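Local coordinates for protein alcohol dehydrogenase, zinc-containing (Streptococcus pneumoniae serotype 2, PDB 5YLN) that probably oxidises alcohols with NAD+ as a zinc-dependent medium-chain alcohol dehydrogenase, at residues C100-C108 and T294-T302. Residues are numbered along the deposited sequence; the frame is centred on the assembly and turned at random.
With ZN (zinc ion), chain F.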
loop_
_atom_site.group_PDB
_atom_site.type_symbol
_atom_site.label_atom_id
_atom_site.label_comp_id
_atom_site.label_asym_id
_atom_site.label_seq_id
_atom_site.Cartn_x
_atom_site.Cartn_y
_atom_site.Cartn_z
ATOM N N CYS A 100 20.783 3.131 -1.806
ATOM C CA CYS A 100 21.421 3.376 -0.513
ATOM C C CYS A 100 21.239 4.826 -0.071
ATOM O O CYS A 100 21.098 5.111 1.126
ATOM C CB CYS A 100 22.908 3.028 -0.577
ATOM S SG CYS A 100 23.268 1.248 -0.479
ATOM N N LYS A 101 21.265 5.759 -1.020
ATOM C CA LYS A 101 21.019 7.151 -0.664
ATOM C C LYS A 101 19.615 7.358 -0.100
ATOM O O LYS A 101 19.400 8.299 0.664
ATOM C CB LYS A 101 21.269 8.048 -1.880
ATOM C CG LYS A 101 22.758 8.288 -2.136
ATOM C CD LYS A 101 23.406 8.967 -0.923
ATOM C CE LYS A 101 24.833 9.379 -1.196
ATOM N NZ LYS A 101 24.948 10.103 -2.489
ATOM N N LYS A 102 18.671 6.477 -0.426
ATOM C CA LYS A 102 17.330 6.529 0.133
ATOM C C LYS A 102 17.190 5.733 1.426
ATOM O O LYS A 102 16.113 5.753 2.027
ATOM C CB LYS A 102 16.308 6.016 -0.888
ATOM C CG LYS A 102 16.190 6.864 -2.156
ATOM C CD LYS A 102 15.227 6.226 -3.156
ATOM C CE LYS A 102 15.013 7.113 -4.377
ATOM N NZ LYS A 102 14.236 8.347 -4.055
ATOM N N GLY A 103 18.239 5.050 1.884
ATOM C CA GLY A 103 18.091 4.149 3.014
ATOM C C GLY A 103 17.449 2.808 2.688
ATOM O O GLY A 103 17.165 2.023 3.607
ATOM N N ILE A 104 17.246 2.505 1.408
ATOM C CA ILE A 104 16.628 1.256 0.978
ATOM C C ILE A 104 17.736 0.246 0.696
ATOM O O ILE A 104 17.972 -0.137 -0.454
ATOM C CB ILE A 104 15.721 1.494 -0.245
ATOM C CG1 ILE A 104 14.756 2.658 0.043
ATOM C CG2 ILE A 104 14.935 0.243 -0.617
ATOM C CD1 ILE A 104 13.944 3.042 -1.157
ATOM N N TYR A 105 18.435 -0.185 1.749
ATOM C CA TYR A 105 19.601 -1.040 1.554
ATOM C C TYR A 105 19.222 -2.383 0.947
ATOM O O TYR A 105 20.074 -3.036 0.337
ATOM C CB TYR A 105 20.351 -1.244 2.875
ATOM C CG TYR A 105 20.764 0.062 3.549
ATOM C CD1 TYR A 105 21.181 1.160 2.796
ATOM C CD2 TYR A 105 20.706 0.203 4.933
ATOM C CE1 TYR A 105 21.544 2.355 3.394
ATOM C CE2 TYR A 105 21.062 1.404 5.545
ATOM C CZ TYR A 105 21.483 2.478 4.774
ATOM O OH TYR A 105 21.847 3.683 5.368
ATOM N N ALA A 106 17.957 -2.790 1.098
ATOM C CA ALA A 106 17.434 -3.989 0.464
ATOM C C ALA A 106 17.631 -3.986 -1.049
ATOM O O ALA A 106 17.623 -5.062 -1.669
ATOM C CB ALA A 106 15.945 -4.133 0.812
ATOM N N HIS A 107 17.814 -2.812 -1.665
ATOM C CA HIS A 107 17.943 -2.775 -3.116
ATOM C C HIS A 107 19.201 -2.049 -3.559
ATOM O O HIS A 107 19.240 -1.481 -4.648
ATOM C CB HIS A 107 16.686 -2.181 -3.739
ATOM C CG HIS A 107 15.498 -3.062 -3.531
ATOM N ND1 HIS A 107 15.262 -4.175 -4.311
ATOM C CD2 HIS A 107 14.537 -3.062 -2.576
ATOM C CE1 HIS A 107 14.184 -4.798 -3.874
ATOM N NE2 HIS A 107 13.718 -4.137 -2.827
ATOM N N CYS A 108 20.257 -2.111 -2.742
ATOM C CA CYS A 108 21.555 -1.574 -3.137
ATOM C C CYS A 108 22.009 -2.187 -4.465
ATOM O O CYS A 108 21.908 -3.399 -4.673
ATOM C CB CYS A 108 22.581 -1.841 -2.026
ATOM S SG CYS A 108 24.293 -1.561 -2.538
ATOM N N THR A 294 4.475 -4.409 0.838
ATOM C CA THR A 294 5.450 -5.475 0.808
ATOM C C THR A 294 6.816 -4.879 1.098
ATOM O O THR A 294 7.022 -3.655 1.085
ATOM C CB THR A 294 5.480 -6.169 -0.553
ATOM O OG1 THR A 294 6.220 -5.341 -1.458
ATOM C CG2 THR A 294 4.055 -6.383 -1.104
ATOM N N GLY A 295 7.764 -5.762 1.305
ATOM C CA GLY A 295 9.135 -5.330 1.376
ATOM C C GLY A 295 10.095 -6.432 1.770
ATOM O O GLY A 295 9.722 -7.438 2.383
ATOM N N LEU A 296 11.334 -6.245 1.349
ATOM C CA LEU A 296 12.507 -6.920 1.886
ATOM C C LEU A 296 13.133 -5.996 2.928
ATOM O O LEU A 296 13.316 -4.798 2.666
ATOM C CB LEU A 296 13.507 -7.200 0.765
ATOM C CG LEU A 296 14.911 -7.687 1.115
ATOM C CD1 LEU A 296 14.799 -8.952 1.902
ATOM C CD2 LEU A 296 15.699 -7.917 -0.160
ATOM N N VAL A 297 13.475 -6.549 4.091
ATOM C CA VAL A 297 14.080 -5.745 5.141
ATOM C C VAL A 297 15.290 -4.995 4.589
ATOM O O VAL A 297 16.002 -5.490 3.708
ATOM C CB VAL A 297 14.473 -6.628 6.339
ATOM C CG1 VAL A 297 15.710 -7.492 6.001
ATOM C CG2 VAL A 297 14.751 -5.769 7.573
ATOM N N SER A 298 15.512 -3.773 5.089
ATOM C CA SER A 298 16.724 -3.027 4.759
ATOM C C SER A 298 17.758 -3.029 5.877
ATOM O O SER A 298 18.963 -3.033 5.593
ATOM C CB SER A 298 16.382 -1.574 4.408
ATOM O OG SER A 298 16.151 -1.463 3.020
ATOM N N THR A 299 17.295 -3.064 7.127
ATOM C CA THR A 299 18.062 -2.919 8.370
ATOM C C THR A 299 18.566 -1.493 8.595
ATOM O O THR A 299 19.447 -1.268 9.435
ATOM C CB THR A 299 19.224 -3.937 8.500
ATOM O OG1 THR A 299 20.304 -3.607 7.621
ATOM C CG2 THR A 299 18.750 -5.331 8.176
ATOM N N ASN A 300 17.966 -0.492 7.938
ATOM C CA ASN A 300 18.292 0.885 8.283
ATOM C C ASN A 300 17.898 1.235 9.724
ATOM O O ASN A 300 18.461 2.172 10.302
ATOM C CB ASN A 300 17.634 1.845 7.287
ATOM C CG ASN A 300 16.134 1.673 7.216
ATOM O OD1 ASN A 300 15.630 0.566 7.071
ATOM N ND2 ASN A 300 15.415 2.770 7.341
ATOM N N THR A 301 16.963 0.497 10.331
ATOM C CA THR A 301 16.542 0.785 11.702
ATOM C C THR A 301 17.417 0.127 12.761
ATOM O O THR A 301 17.231 0.429 13.945
ATOM C CB THR A 301 15.084 0.350 11.952
ATOM O OG1 THR A 301 14.972 -1.075 11.831
ATOM C CG2 THR A 301 14.125 1.032 10.962
ATOM N N THR A 302 18.349 -0.756 12.373
ATOM C CA THR A 302 19.233 -1.427 13.331
ATOM C C THR A 302 19.797 -0.511 14.421
ATOM O O THR A 302 19.764 -0.908 15.595
ATOM C CB THR A 302 20.373 -2.133 12.578
ATOM O OG1 THR A 302 19.830 -3.065 11.637
ATOM C CG2 THR A 302 21.283 -2.887 13.564
HETATM ZN ZN ZN F . 24.138 0.815 -2.483
#
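A106 N donates a nearly straight hydrogen bond to S298 OG, 3.0 Å long with an angle of 169° at the hydrogen. It is the one hydrogen bond between the two segments. The same hydroxyl oxygen lies 2.9 Å from Y105 N, but the angle is too poor for a hydrogen bond. The serine thus sits at the start of the short 3-10 turn of 105-106.

The CB of A106 points toward segment 294-302. It packs against two backbone carbonyl oxygens, V297 O at 3.2 Å and L296 O almost as near. L296 adds the apolar contact: CG stands anti to the backbone N (chi1 170°) and comes within 3.7 Å of A106 CB. At the Y105 ring, S298 O lies at the edge, near its plane; N300 CB approaches obliquely, 3.9 Å from Y105 CE2. G103 O, of the same segment as Y105, lies over the centre of one face of the ring.

Segment 100-108 belongs to the structural zinc lobe of this dehydrogenase family. C100 SG and C108 SG bind the zinc ion at 2.2 and 2.4 Å, and C94 and C97 complete the four-cysteine site. Segment 294-302 follows strand 291-293, outermost within this chain of the six-stranded parallel Rossmann-type sheet, so the contact joins this lobe to the nucleotide-binding fold.

Segment 294-302 is also held internally and by its neighbours. T299 to T302 form a type I beta turn, and T299 O accepts from both T302 N and T302 OG1. E161 of helix 157-165 accepts from S298 N and T299 N. N289 of the second subunit bonds to L296 N and H107 NE2.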